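Local coordinates for protein putative N-acetylmuramoyl-L-alanine amidase (Neisseria meningitidis MC58, PDB 3CZX) that probably acts as a zinc-dependent hydrolase that cuts the bond between N-acetylmuramoyl residues and L-amino acids in bacterial cell-wall glycopeptides, at residues 77-82 and 147-152; 10-15 and 24-29; 89-94 and 116-121; 110-115 and 163-168. One frame throughout, in Å; residues are numbered along the deposited sequence.

Interaction 1 (77-82 and 147-152). With ZN (zinc ion), chain E.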
loop_
_atom_site.group_PDB
_atom_site.type_symbol
_atom_site.label_atom_id
_atom_site.label_comp_id
_atom_site.label_asym_id
_atom_site.label_seq_id
_atom_site.Cartn_x
_atom_site.Cartn_y
_atom_site.Cartn_z
ATOM N N PHE A 77 -9.439 -9.632 -5.853
ATOM C CA PHE A 77 -9.259 -8.345 -6.475
ATOM C C PHE A 77 -8.470 -8.483 -7.783
ATOM O O PHE A 77 -7.437 -9.152 -7.840
ATOM C CB PHE A 77 -8.555 -7.354 -5.522
ATOM C CG PHE A 77 -9.341 -7.049 -4.275
ATOM C CD1 PHE A 77 -10.299 -6.052 -4.246
ATOM C CD2 PHE A 77 -9.107 -7.763 -3.131
ATOM C CE1 PHE A 77 -11.000 -5.787 -3.062
ATOM C CE2 PHE A 77 -9.826 -7.523 -1.934
ATOM C CZ PHE A 77 -10.766 -6.547 -1.926
ATOM N N HIS A 78 -9.019 -7.861 -8.800
ATOM C CA HIS A 78 -8.447 -7.788 -10.147
ATOM C C HIS A 78 -8.609 -6.378 -10.679
ATOM O O HIS A 78 -9.288 -5.556 -10.061
ATOM C CB HIS A 78 -9.219 -8.698 -11.089
ATOM C CG HIS A 78 -8.900 -10.145 -10.935
ATOM N ND1 HIS A 78 -8.087 -10.821 -11.824
ATOM C CD2 HIS A 78 -9.244 -11.041 -9.981
ATOM C CE1 HIS A 78 -7.919 -12.063 -11.402
ATOM N NE2 HIS A 78 -8.622 -12.227 -10.297
ATOM N N THR A 79 -7.945 -6.086 -11.810
ATOM C CA THR A 79 -8.258 -4.906 -12.601
ATOM C C THR A 79 -8.789 -5.348 -13.964
ATOM O O THR A 79 -8.316 -6.376 -14.523
ATOM C CB THR A 79 -7.044 -3.969 -12.834
ATOM O OG1 THR A 79 -6.021 -4.675 -13.532
ATOM C CG2 THR A 79 -6.457 -3.525 -11.552
ATOM N N ASN A 80 -9.745 -4.585 -14.483
ATOM C CA ASN A 80 -10.234 -4.776 -15.830
ATOM C C ASN A 80 -9.208 -4.223 -16.816
ATOM O O ASN A 80 -8.235 -3.595 -16.421
ATOM C CB ASN A 80 -11.619 -4.161 -16.007
ATOM C CG ASN A 80 -12.524 -5.023 -16.863
ATOM O OD1 ASN A 80 -12.059 -5.670 -17.824
ATOM N ND2 ASN A 80 -13.816 -5.052 -16.522
ATOM N N ALA A 81 -9.375 -4.537 -18.091
ATOM C CA ALA A 81 -8.483 -4.058 -19.127
ATOM C C ALA A 81 -9.209 -4.157 -20.471
ATOM O O ALA A 81 -9.945 -5.111 -20.699
ATOM C CB ALA A 81 -7.218 -4.894 -19.172
ATOM N N ALA A 82 -8.966 -3.191 -21.340
ATOM C CA ALA A 82 -9.459 -3.198 -22.719
ATOM C C ALA A 82 -8.419 -2.558 -23.627
ATOM O O ALA A 82 -7.611 -1.711 -23.198
ATOM C CB ALA A 82 -10.754 -2.452 -22.834
ATOM N N PHE A 147 -11.791 -1.091 -11.520
ATOM C CA PHE A 147 -11.452 -0.152 -12.596
ATOM C C PHE A 147 -10.614 -0.844 -13.670
ATOM O O PHE A 147 -10.116 -1.927 -13.448
ATOM C CB PHE A 147 -10.716 1.100 -12.056
ATOM C CG PHE A 147 -9.343 0.808 -11.522
ATOM C CD1 PHE A 147 -8.219 0.967 -12.293
ATOM C CD2 PHE A 147 -9.187 0.315 -10.246
ATOM C CE1 PHE A 147 -6.954 0.654 -11.789
ATOM C CE2 PHE A 147 -7.937 0.032 -9.724
ATOM C CZ PHE A 147 -6.827 0.174 -10.517
ATOM N N PHE A 148 -10.492 -0.147 -14.794
ATOM C CA PHE A 148 -9.709 -0.602 -15.928
ATOM C C PHE A 148 -8.315 -0.028 -15.771
ATOM O O PHE A 148 -8.137 1.190 -15.799
ATOM C CB PHE A 148 -10.319 -0.074 -17.228
ATOM C CG PHE A 148 -11.528 -0.826 -17.697
ATOM C CD1 PHE A 148 -11.466 -1.636 -18.817
ATOM C CD2 PHE A 148 -12.734 -0.716 -17.015
ATOM C CE1 PHE A 148 -12.584 -2.335 -19.230
ATOM C CE2 PHE A 148 -13.854 -1.424 -17.434
ATOM C CZ PHE A 148 -13.768 -2.222 -18.550
ATOM N N ILE A 149 -7.322 -0.912 -15.660
ATOM C CA ILE A 149 -5.942 -0.501 -15.571
ATOM C C ILE A 149 -5.513 0.213 -16.841
ATOM O O ILE A 149 -4.576 1.027 -16.814
ATOM C CB ILE A 149 -5.017 -1.689 -15.267
ATOM C CG1 ILE A 149 -3.681 -1.206 -14.733
ATOM C CG2 ILE A 149 -4.852 -2.625 -16.497
ATOM C CD1 ILE A 149 -2.747 -2.336 -14.341
ATOM N N SER A 150 -6.208 -0.117 -17.925
ATOM C CA SER A 150 -5.976 0.504 -19.239
ATOM C C SER A 150 -6.519 1.936 -19.361
ATOM O O SER A 150 -6.193 2.655 -20.312
ATOM C CB SER A 150 -6.533 -0.419 -20.321
ATOM O OG SER A 150 -7.843 -0.788 -20.013
ATOM N N ASN A 151 -7.362 2.381 -18.422
ATOM C CA ASN A 151 -7.838 3.736 -18.383
ATOM C C ASN A 151 -6.868 4.636 -17.616
ATOM O O ASN A 151 -6.829 4.585 -16.397
ATOM C CB ASN A 151 -9.241 3.789 -17.757
ATOM C CG ASN A 151 -9.910 5.116 -17.976
ATOM O OD1 ASN A 151 -9.455 6.164 -17.496
ATOM N ND2 ASN A 151 -10.975 5.110 -18.761
ATOM N N ASP A 152 -6.045 5.418 -18.321
ATOM C CA ASP A 152 -5.011 6.180 -17.643
ATOM C C ASP A 152 -5.542 7.127 -16.553
ATOM O O ASP A 152 -4.912 7.289 -15.478
ATOM C CB ASP A 152 -4.191 7.023 -18.638
ATOM C CG ASP A 152 -3.394 6.201 -19.594
ATOM O OD1 ASP A 152 -3.250 4.971 -19.437
ATOM O OD2 ASP A 152 -2.859 6.829 -20.534
HETATM ZN ZN ZN E . -7.125 -10.248 -13.710
HETATM O O HOH W 1 -8.916 -9.303 -14.589
HETATM O O HOH W 2 -7.817 -11.934 -15.106
#

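Interaction 2 (10-15 and 24-29). With ZN (zinc ion), chain E.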
loop_
_atom_site.group_PDB
_atom_site.type_symbol
_atom_site.label_atom_id
_atom_site.label_comp_id
_atom_site.label_asym_id
_atom_site.label_seq_id
_atom_site.Cartn_x
_atom_site.Cartn_y
_atom_site.Cartn_z
ATOM N N ALA A 10 -5.851 -11.988 -3.985
ATOM C CA ALA A 10 -5.371 -11.112 -5.057
ATOM C C ALA A 10 -5.204 -11.947 -6.305
ATOM O O ALA A 10 -4.688 -13.067 -6.256
ATOM C CB ALA A 10 -4.002 -10.425 -4.684
ATOM N N GLY A 11 -5.599 -11.396 -7.439
ATOM C CA GLY A 11 -5.334 -12.048 -8.708
ATOM C C GLY A 11 -3.885 -11.939 -9.114
ATOM O O GLY A 11 -3.191 -10.974 -8.780
ATOM N N HIS A 12 -3.445 -12.942 -9.860
ATOM C CA HIS A 12 -2.157 -12.914 -10.556
ATOM C C HIS A 12 -0.942 -12.982 -9.627
ATOM O O HIS A 12 -1.070 -13.004 -8.402
ATOM C CB HIS A 12 -2.094 -11.698 -11.480
ATOM C CG HIS A 12 -3.265 -11.590 -12.407
ATOM N ND1 HIS A 12 -3.411 -12.394 -13.521
ATOM C CD2 HIS A 12 -4.357 -10.790 -12.376
ATOM C CE1 HIS A 12 -4.533 -12.079 -14.144
ATOM N NE2 HIS A 12 -5.119 -11.100 -13.476
ATOM N N SER A 13 0.248 -13.021 -10.228
ATOM C CA SER A 13 1.480 -13.318 -9.478
ATOM C C SER A 13 2.680 -12.541 -10.001
ATOM O O SER A 13 2.563 -11.806 -10.980
ATOM C CB SER A 13 1.754 -14.828 -9.565
ATOM O OG SER A 13 2.061 -15.186 -10.896
ATOM N N ASN A 14 3.837 -12.703 -9.349
ATOM C CA ASN A 14 5.054 -11.927 -9.707
ATOM C C ASN A 14 5.615 -12.322 -11.063
ATOM O O ASN A 14 6.240 -11.477 -11.762
ATOM C CB ASN A 14 6.152 -12.076 -8.641
ATOM C CG ASN A 14 7.254 -11.045 -8.787
ATOM O OD1 ASN A 14 6.989 -9.860 -9.013
ATOM N ND2 ASN A 14 8.514 -11.491 -8.666
ATOM N N THR A 15 5.394 -13.592 -11.428
ATOM C CA THR A 15 5.843 -14.141 -12.701
ATOM C C THR A 15 4.826 -13.918 -13.816
ATOM O O THR A 15 5.226 -13.715 -14.963
ATOM C CB THR A 15 6.149 -15.687 -12.613
ATOM O OG1 THR A 15 6.664 -16.153 -13.871
ATOM C CG2 THR A 15 4.912 -16.501 -12.285
ATOM N N ASP A 24 2.931 0.100 -13.863
ATOM C CA ASP A 24 1.816 -0.375 -13.052
ATOM C C ASP A 24 1.373 -1.759 -13.508
ATOM O O ASP A 24 1.033 -1.966 -14.679
ATOM C CB ASP A 24 0.662 0.613 -13.143
ATOM C CG ASP A 24 1.023 1.961 -12.525
ATOM O OD1 ASP A 24 1.599 1.980 -11.434
ATOM O OD2 ASP A 24 0.727 2.986 -13.138
ATOM N N ARG A 25 1.350 -2.699 -12.568
ATOM C CA ARG A 25 0.987 -4.082 -12.855
ATOM C C ARG A 25 -0.240 -4.497 -12.060
ATOM O O ARG A 25 -0.297 -4.273 -10.848
ATOM C CB ARG A 25 2.101 -5.029 -12.470
ATOM C CG ARG A 25 3.487 -4.713 -13.108
ATOM C CD ARG A 25 4.420 -5.908 -12.937
ATOM N NE ARG A 25 4.581 -6.290 -11.539
ATOM C CZ ARG A 25 5.170 -7.407 -11.117
ATOM N NH1 ARG A 25 5.683 -8.312 -11.971
ATOM N NH2 ARG A 25 5.217 -7.653 -9.826
ATOM N N GLU A 26 -1.159 -5.175 -12.733
ATOM C CA GLU A 26 -2.361 -5.714 -12.067
ATOM C C GLU A 26 -2.026 -6.468 -10.796
ATOM O O GLU A 26 -2.686 -6.305 -9.768
ATOM C CB GLU A 26 -3.163 -6.601 -13.024
ATOM C CG GLU A 26 -4.447 -7.198 -12.393
ATOM C CD GLU A 26 -5.333 -7.912 -13.365
ATOM O OE1 GLU A 26 -4.967 -7.989 -14.558
ATOM O OE2 GLU A 26 -6.426 -8.376 -12.932
ATOM N N ALA A 27 -1.008 -7.304 -10.836
ATOM C CA ALA A 27 -0.647 -8.138 -9.687
ATOM C C ALA A 27 -0.348 -7.268 -8.466
ATOM O O ALA A 27 -0.657 -7.647 -7.318
ATOM C CB ALA A 27 0.540 -8.997 -10.008
ATOM N N ASP A 28 0.271 -6.118 -8.716
ATOM C CA ASP A 28 0.738 -5.243 -7.639
ATOM C C ASP A 28 -0.451 -4.484 -7.111
ATOM O O ASP A 28 -0.549 -4.263 -5.895
ATOM C CB ASP A 28 1.809 -4.279 -8.178
ATOM C CG ASP A 28 3.059 -5.015 -8.682
ATOM O OD1 ASP A 28 3.305 -6.172 -8.266
ATOM O OD2 ASP A 28 3.794 -4.406 -9.493
ATOM N N LEU A 29 -1.308 -3.985 -8.015
ATOM C CA LEU A 29 -2.519 -3.250 -7.595
ATOM C C LEU A 29 -3.458 -4.174 -6.801
ATOM O O LEU A 29 -4.090 -3.746 -5.792
ATOM C CB LEU A 29 -3.239 -2.629 -8.806
ATOM C CG LEU A 29 -2.429 -1.617 -9.631
ATOM C CD1 LEU A 29 -3.086 -1.272 -11.011
ATOM C CD2 LEU A 29 -2.192 -0.373 -8.808
HETATM ZN ZN ZN E . -7.125 -10.248 -13.710
HETATM O O HOH W 3 -1.064 -10.405 -7.011
HETATM O O HOH W 2 -7.817 -11.934 -15.106
HETATM O O HOH W 1 -8.916 -9.303 -14.589
#

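Interaction 3 (89-94 and 116-121)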
loop_
_atom_site.group_PDB
_atom_site.type_symbol
_atom_site.label_atom_id
_atom_site.label_comp_id
_atom_site.label_asym_id
_atom_site.label_seq_id
_atom_site.Cartn_x
_atom_site.Cartn_y
_atom_site.Cartn_z
ATOM N N GLY A 89 -15.200 1.794 -15.751
ATOM C CA GLY A 89 -16.301 1.472 -14.837
ATOM C C GLY A 89 -15.963 0.285 -13.958
ATOM O O GLY A 89 -14.944 -0.372 -14.139
ATOM N N ILE A 90 -16.911 -0.011 -13.070
ATOM C CA ILE A 90 -16.788 -0.953 -11.985
ATOM C C ILE A 90 -17.648 -2.157 -12.236
ATOM O O ILE A 90 -18.825 -2.023 -12.540
ATOM C CB ILE A 90 -17.360 -0.309 -10.692
ATOM C CG1 ILE A 90 -16.545 0.921 -10.272
ATOM C CG2 ILE A 90 -17.452 -1.349 -9.551
ATOM C CD1 ILE A 90 -17.340 1.877 -9.371
ATOM N N GLU A 91 -17.078 -3.334 -12.035
ATOM C CA GLU A 91 -17.892 -4.522 -12.047
ATOM C C GLU A 91 -17.333 -5.625 -11.180
ATOM O O GLU A 91 -16.141 -5.676 -10.861
ATOM C CB GLU A 91 -18.148 -4.991 -13.463
ATOM C CG GLU A 91 -16.958 -5.464 -14.238
ATOM C CD GLU A 91 -17.305 -5.823 -15.701
ATOM O OE1 GLU A 91 -18.089 -5.117 -16.361
ATOM O OE2 GLU A 91 -16.802 -6.848 -16.161
ATOM N N ALA A 92 -18.239 -6.519 -10.810
ATOM C CA ALA A 92 -17.923 -7.670 -9.963
ATOM C C ALA A 92 -18.703 -8.836 -10.525
ATOM O O ALA A 92 -19.924 -8.712 -10.738
ATOM C CB ALA A 92 -18.338 -7.396 -8.538
ATOM N N LEU A 93 -17.989 -9.930 -10.787
ATOM C CA LEU A 93 -18.521 -11.114 -11.431
ATOM C C LEU A 93 -18.750 -12.155 -10.372
ATOM O O LEU A 93 -17.832 -12.479 -9.645
ATOM C CB LEU A 93 -17.492 -11.661 -12.429
ATOM C CG LEU A 93 -17.834 -12.903 -13.207
ATOM C CD1 LEU A 93 -18.887 -12.507 -14.267
ATOM C CD2 LEU A 93 -16.538 -13.569 -13.863
ATOM N N SER A 94 -19.969 -12.705 -10.273
ATOM C CA SER A 94 -20.183 -13.798 -9.334
ATOM C C SER A 94 -21.457 -14.528 -9.707
ATOM O O SER A 94 -22.093 -14.186 -10.686
ATOM C CB SER A 94 -20.263 -13.261 -7.909
ATOM O OG SER A 94 -20.179 -14.274 -6.918
ATOM N N LYS A 116 -18.400 4.793 -13.113
ATOM C CA LYS A 116 -19.676 4.219 -13.525
ATOM C C LYS A 116 -19.807 2.776 -13.022
ATOM O O LYS A 116 -18.872 2.024 -13.137
ATOM C CB LYS A 116 -19.732 4.233 -15.057
ATOM C CG LYS A 116 -21.098 3.833 -15.631
ATOM C CD LYS A 116 -21.009 3.406 -17.083
ATOM C CE LYS A 116 -22.373 2.849 -17.563
ATOM N NZ LYS A 116 -23.406 3.919 -17.735
ATOM N N LEU A 117 -20.972 2.426 -12.486
ATOM C CA LEU A 117 -21.320 1.029 -12.173
ATOM C C LEU A 117 -21.795 0.340 -13.470
ATOM O O LEU A 117 -22.813 0.752 -14.065
ATOM C CB LEU A 117 -22.440 0.963 -11.136
ATOM C CG LEU A 117 -22.118 1.330 -9.698
ATOM C CD1 LEU A 117 -23.398 1.512 -8.894
ATOM C CD2 LEU A 117 -21.195 0.234 -9.166
ATOM N N ARG A 118 -21.053 -0.678 -13.896
ATOM C CA ARG A 118 -21.389 -1.499 -15.046
ATOM C C ARG A 118 -22.332 -2.618 -14.576
ATOM O O ARG A 118 -22.465 -2.870 -13.408
ATOM C CB ARG A 118 -20.137 -2.068 -15.678
ATOM C CG ARG A 118 -19.148 -0.979 -16.140
ATOM C CD ARG A 118 -17.763 -1.531 -16.355
ATOM N NE ARG A 118 -17.696 -2.488 -17.446
ATOM C CZ ARG A 118 -17.406 -2.184 -18.719
ATOM N NH1 ARG A 118 -17.154 -0.953 -19.089
ATOM N NH2 ARG A 118 -17.377 -3.153 -19.632
ATOM N N GLY A 119 -22.981 -3.302 -15.512
ATOM C CA GLY A 119 -23.914 -4.361 -15.136
ATOM C C GLY A 119 -25.059 -3.823 -14.325
ATOM O O GLY A 119 -25.487 -2.691 -14.524
ATOM N N GLU A 120 -25.567 -4.659 -13.423
ATOM C CA GLU A 120 -26.690 -4.256 -12.568
ATOM C C GLU A 120 -26.120 -3.658 -11.302
ATOM O O GLU A 120 -25.850 -4.374 -10.355
ATOM C CB GLU A 120 -27.617 -5.444 -12.241
ATOM C CG GLU A 120 -28.883 -4.954 -11.556
ATOM C CD GLU A 120 -29.683 -6.037 -10.874
ATOM O OE1 GLU A 120 -29.638 -7.207 -11.318
ATOM O OE2 GLU A 120 -30.358 -5.692 -9.879
ATOM N N ASP A 121 -25.913 -2.351 -11.312
ATOM C CA ASP A 121 -25.341 -1.640 -10.168
ATOM C C ASP A 121 -24.064 -2.334 -9.715
ATOM O O ASP A 121 -23.805 -2.471 -8.508
ATOM C CB ASP A 121 -26.366 -1.490 -9.019
ATOM C CG ASP A 121 -27.595 -0.688 -9.417
ATOM O OD1 ASP A 121 -27.466 0.233 -10.245
ATOM O OD2 ASP A 121 -28.689 -0.973 -8.885
HETATM O O HOH W 4 -16.028 -6.203 -18.660
#

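Interaction 4 (110-115 and 163-168)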
loop_
_atom_site.group_PDB
_atom_site.type_symbol
_atom_site.label_atom_id
_atom_site.label_comp_id
_atom_site.label_asym_id
_atom_site.label_seq_id
_atom_site.Cartn_x
_atom_site.Cartn_y
_atom_site.Cartn_z
ATOM N N ALA A 110 -17.916 3.396 -6.252
ATOM C CA ALA A 110 -18.521 4.466 -7.037
ATOM C C ALA A 110 -18.674 5.771 -6.248
ATOM O O ALA A 110 -18.426 6.844 -6.791
ATOM C CB ALA A 110 -19.922 3.993 -7.583
ATOM N N LYS A 111 -19.120 5.681 -4.997
ATOM C CA LYS A 111 -19.311 6.888 -4.153
ATOM C C LYS A 111 -18.000 7.648 -4.037
ATOM O O LYS A 111 -17.979 8.869 -4.122
ATOM C CB LYS A 111 -19.827 6.535 -2.752
ATOM C CG LYS A 111 -21.258 6.090 -2.740
ATOM C CD LYS A 111 -21.587 5.170 -1.578
ATOM C CE LYS A 111 -22.333 5.828 -0.498
ATOM N NZ LYS A 111 -22.787 4.725 0.428
ATOM N N LYS A 112 -16.892 6.932 -3.887
ATOM C CA LYS A 112 -15.598 7.568 -3.639
ATOM C C LYS A 112 -14.941 8.119 -4.905
ATOM O O LYS A 112 -14.086 8.991 -4.829
ATOM C CB LYS A 112 -14.643 6.556 -3.001
ATOM C CG LYS A 112 -13.283 7.109 -2.532
ATOM C CD LYS A 112 -13.462 7.933 -1.283
ATOM C CE LYS A 112 -12.148 8.350 -0.650
ATOM N NZ LYS A 112 -12.443 9.142 0.618
ATOM N N THR A 113 -15.362 7.617 -6.057
ATOM C CA THR A 113 -14.644 7.867 -7.327
ATOM C C THR A 113 -15.418 8.545 -8.443
ATOM O O THR A 113 -14.807 9.079 -9.344
ATOM C CB THR A 113 -14.111 6.561 -7.913
ATOM O OG1 THR A 113 -15.226 5.688 -8.155
ATOM C CG2 THR A 113 -13.138 5.888 -6.948
ATOM N N GLY A 114 -16.736 8.469 -8.412
ATOM C CA GLY A 114 -17.541 8.910 -9.550
ATOM C C GLY A 114 -17.428 7.977 -10.753
ATOM O O GLY A 114 -17.854 8.315 -11.844
ATOM N N TRP A 115 -16.860 6.770 -10.560
ATOM C CA TRP A 115 -16.783 5.782 -11.631
ATOM C C TRP A 115 -18.173 5.174 -11.865
ATOM O O TRP A 115 -18.973 5.026 -10.930
ATOM C CB TRP A 115 -15.823 4.653 -11.241
ATOM C CG TRP A 115 -14.373 5.066 -11.175
ATOM C CD1 TRP A 115 -13.785 6.151 -11.772
ATOM C CD2 TRP A 115 -13.330 4.391 -10.460
ATOM N NE1 TRP A 115 -12.432 6.199 -11.452
ATOM C CE2 TRP A 115 -12.122 5.117 -10.670
ATOM C CE3 TRP A 115 -13.296 3.270 -9.655
ATOM C CZ2 TRP A 115 -10.903 4.742 -10.093
ATOM C CZ3 TRP A 115 -12.058 2.882 -9.092
ATOM C CH2 TRP A 115 -10.882 3.624 -9.331
ATOM N N TRP A 163 -5.785 4.362 -0.623
ATOM C CA TRP A 163 -6.083 3.998 0.763
ATOM C C TRP A 163 -7.502 4.357 1.110
ATOM O O TRP A 163 -8.179 3.635 1.851
ATOM C CB TRP A 163 -5.047 4.623 1.744
ATOM C CG TRP A 163 -3.706 4.050 1.574
ATOM C CD1 TRP A 163 -2.782 4.382 0.630
ATOM C CD2 TRP A 163 -3.118 2.999 2.347
ATOM N NE1 TRP A 163 -1.669 3.594 0.748
ATOM C CE2 TRP A 163 -1.847 2.734 1.793
ATOM C CE3 TRP A 163 -3.548 2.242 3.445
ATOM C CZ2 TRP A 163 -1.001 1.762 2.306
ATOM C CZ3 TRP A 163 -2.701 1.268 3.938
ATOM C CH2 TRP A 163 -1.449 1.038 3.371
ATOM N N GLY A 164 -7.987 5.470 0.562
ATOM C CA GLY A 164 -9.357 5.896 0.775
ATOM C C GLY A 164 -10.381 4.993 0.101
ATOM O O GLY A 164 -11.467 4.724 0.659
ATOM N N ILE A 165 -10.055 4.557 -1.128
ATOM C CA ILE A 165 -10.921 3.632 -1.862
ATOM C C ILE A 165 -11.010 2.294 -1.098
ATOM O O ILE A 165 -12.108 1.755 -0.903
ATOM C CB ILE A 165 -10.454 3.449 -3.358
ATOM C CG1 ILE A 165 -10.634 4.755 -4.144
ATOM C CG2 ILE A 165 -11.146 2.237 -4.023
ATOM C CD1 ILE A 165 -9.940 4.748 -5.480
ATOM N N CYS A 166 -9.869 1.758 -0.686
ATOM C CA CYS A 166 -9.818 0.472 0.041
ATOM C C CYS A 166 -10.475 0.594 1.405
ATOM O O CYS A 166 -11.166 -0.328 1.818
ATOM C CB CYS A 166 -8.455 -0.092 0.140
ATOM S SG CYS A 166 -7.699 -0.485 -1.460
ATOM N N ARG A 167 -10.359 1.755 2.059
ATOM C CA ARG A 167 -11.117 1.998 3.308
ATOM C C ARG A 167 -12.617 1.998 3.070
ATOM O O ARG A 167 -13.369 1.406 3.851
ATOM C CB ARG A 167 -10.696 3.312 3.978
ATOM C CG ARG A 167 -11.391 3.510 5.338
ATOM C CD ARG A 167 -10.841 4.676 6.087
ATOM N NE ARG A 167 -9.432 4.502 6.381
ATOM C CZ ARG A 167 -8.916 3.833 7.407
ATOM N NH1 ARG A 167 -9.686 3.231 8.287
ATOM N NH2 ARG A 167 -7.600 3.759 7.542
ATOM N N ALA A 168 -13.076 2.645 1.991
ATOM C CA ALA A 168 -14.512 2.622 1.592
ATOM C C ALA A 168 -14.987 1.160 1.422
ATOM O O ALA A 168 -16.084 0.787 1.863
ATOM C CB ALA A 168 -14.764 3.442 0.277
HETATM O O HOH W 5 -12.565 6.460 2.426
#

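Interaction 1 (77-82 and 147-152)
Asn-80 lies flat on the ring of Phe-148, its amide plane only 5° from the ring plane. Followed outward, the chain keeps to one face: CB stands over the middle of the ring, 3.5 Å from its centroid, a CH-pi contact almost on the ring normal; CG has moved toward the rim, above CE1 and CZ; and at the tip ND2 lies 3.5 Å from Phe-148 CZ. Meanwhile OD1 turns back to accept from Ala-81 N in its own carbonyl plane, on a lone pair, and that bond holds the amide at this rotation. Asparagine suits the place because one flat group can both cover an aromatic face and tie down its own backbone.

The two loops follow the adjacent parallel strands 73-77 and 142-145 of the mixed sheet, and join in a single bridge. Asn-80 N donates to Phe-147 O at 2.9 Å, and Asn-80 O accepts from Ile-149 N. Beyond it, Ser-150 OG accepts a hydrogen bond from Ala-82 N at 3.0 Å (160°). On the inner side Thr-79 rests CG2 against Phe-147 CZ and OG1 against Ile-149 CB, 3.6 Å away; that buried hydroxyl has no polar partner.

His-78 binds the zinc ion through ND1 at 2.2 Å, while its NE2 is held by Glu-76. Thr-79 N donates to the zinc ligand Glu-26, and Thr-79 O accepts from a zinc-bound water. Segment 77-82 therefore supplies one ligand, steadies another and positions a water, while the bridge to 147-152 holds its path.

Interaction 2 (10-15 and 24-29)
The loop after strand 6-10 passes the first turn of helix 26-45 without pairing as a strand, the backbones coming nearest at His-12 and Ala-27, whose CA atoms are 5.1 Å apart. The small Ala-27 permits this approach: its CB rests 3.6 Å from Ser-13 O and also against His-12 CB. Next to this contact, a water lies within hydrogen-bonding distance of both Gly-11 O and Ala-27 O and can bridge them.

His-12 and Glu-26 converge on the zinc ion. The imidazole binds through NE2 at 2.2 Å and the carboxylate through OE2 at 2.1 Å, their planes 62° apart. Glu-26 reaches the metal by full extension, CG anti to the backbone N (chi1 -180°) and the chain straight beyond; its other oxygen, OE1, accepts from Ala-19 N, while OE2 also accepts from Thr-79 N.

At the outer end Arg-25 grips Asn-14 end-on: NH2 meets OD1 at 2.9 Å in the guanidinium plane, and NH1 donates to Asn-14 O at 3.2 Å. Side-on, NE and NH2 hold Asp-28 in a salt bridge, NE to OD2 nearly straight at 172°. Arginine suits the position because its planar edge can serve loop and helix together.

With His-78 as third protein ligand and two waters, the zinc has five partners. Two imidazoles, a single carboxylate and two waters make a site consistent with a zinc ion that activates water or substrate, as in zinc amidases.

Interaction 3 (89-94 and 116-121)
Arg-118 lays its aliphatic chain along Gly-89 and Ile-90, CD resting 3.5 Å from Gly-89 C, before its guanidinium turns to Glu-91. Gly-89 suits the place because its bare CA passes 3.1 Å from Lys-116 O, alongside the arginine chain, with a positive phi (129°). The arginine bends at chi3 (65°), which brings NE to Glu-91 OE1 at 2.9 Å in a salt bridge. That oxygen lies in the guanidinium plane, yet NE meets it from above the carboxylate plane, and the two planes stand 52° apart. Glu-91 OE1 is shared with Lys-124, while OE2 accepts from a water that Arg-118 NH2 contacts weakly; a carboxylate between two cations would probably stay ionised.

Behind these charges the backbones form a single bridge between Ile-90 and Leu-117. Ile-90 N donates to Lys-116 O at 2.8 Å, and Ile-90 O receives Arg-118 N at 2.9 Å. Across the bridge from the charged pair, Ile-90 CG2 meets Leu-117 CD2 at 4.1 Å, a branched aliphatic pair suited to the apolar side.

Ile-90 continues inward to Val-109 and Ala-110 of helix 99-113 and to Phe-144 of strand 142-145. The bridge thus fastens the loop that leaves the helix to the start of strand 91-94, which lies antiparallel to 142-145 and parallel to the edge strand 123-125 in the mixed sheet.

Interaction 4 (110-115 and 163-168)
Within the alpha/beta fold of the amidase, two helices pack away from the zinc: the last turn of helix 99-113 meets the middle of helix 152-177, backbones nearest at Lys-112 and Ile-165 with CA atoms 6.4 Å apart. Helix 99-113 ends here: Ala-110 O receives both Thr-113 N and Gly-114 N, and Gly-114 leaves the helix with a positive phi that glycine adopts easily. Thr-113 then closes an ST turn, its OG1 accepting from Trp-115 N at 3.1 Å (161°) while bonding also with Val-109 O.

Ile-165 carries the contact. With CG1 anti to the carbonyl carbon (chi1 -67°), CD1 reaches over to Thr-113 CG2 at 3.7 Å, the two side chains crossing at about a right angle, and further to Trp-115 CH2 at 4.1 Å. CG1 meets Lys-112 CG at 3.9 Å. Threonine serves both sides at once, a methyl for the isoleucine and a hydroxyl for its own helix end; its CB also lies over one face of the Trp-115 ring, offset toward the rim. The buried indole extends the apolar surface to Leu-157 of helix 152-177 and to Phe-147.

Lys-112 covers the outer edge. A bend at chi2 (73°) sends its methylenes over the neighbouring helix at Gly-164, where the missing side chain leaves room for CE, 3.9 Å from Gly-164 C. Beyond CE, one water gives a hydrogen bond to Gly-164 O at 2.7 Å and accepts a weak one from Lys-112 NZ.

Interactions 1 and 2 build the zinc site together, their centres 12 Å apart: 10-15 supplies His-12, 24-29 supplies Glu-26 and 77-82 supplies His-78, and both contacts share the metal's two waters. A probable hydrogen bond from Gly-11 N to Phe-77 O, 2.9 Å, joins the end of strand 73-77 to the loop at Gly-11. Interaction 3 lies farther from the metal, the side chain of Glu-91 about 11 Å from the zinc; it touches interaction 1 where Phe-148 CZ packs 3.6 Å from Arg-118 CZ. Interaction 4 backs both, Trp-115 CZ3 meeting Phe-147 CB at 3.7 Å and Ala-110 N meeting Ile-90 CD1 at 3.5 Å. Interactions 2 and 4 do not touch, but both reach the second subunit.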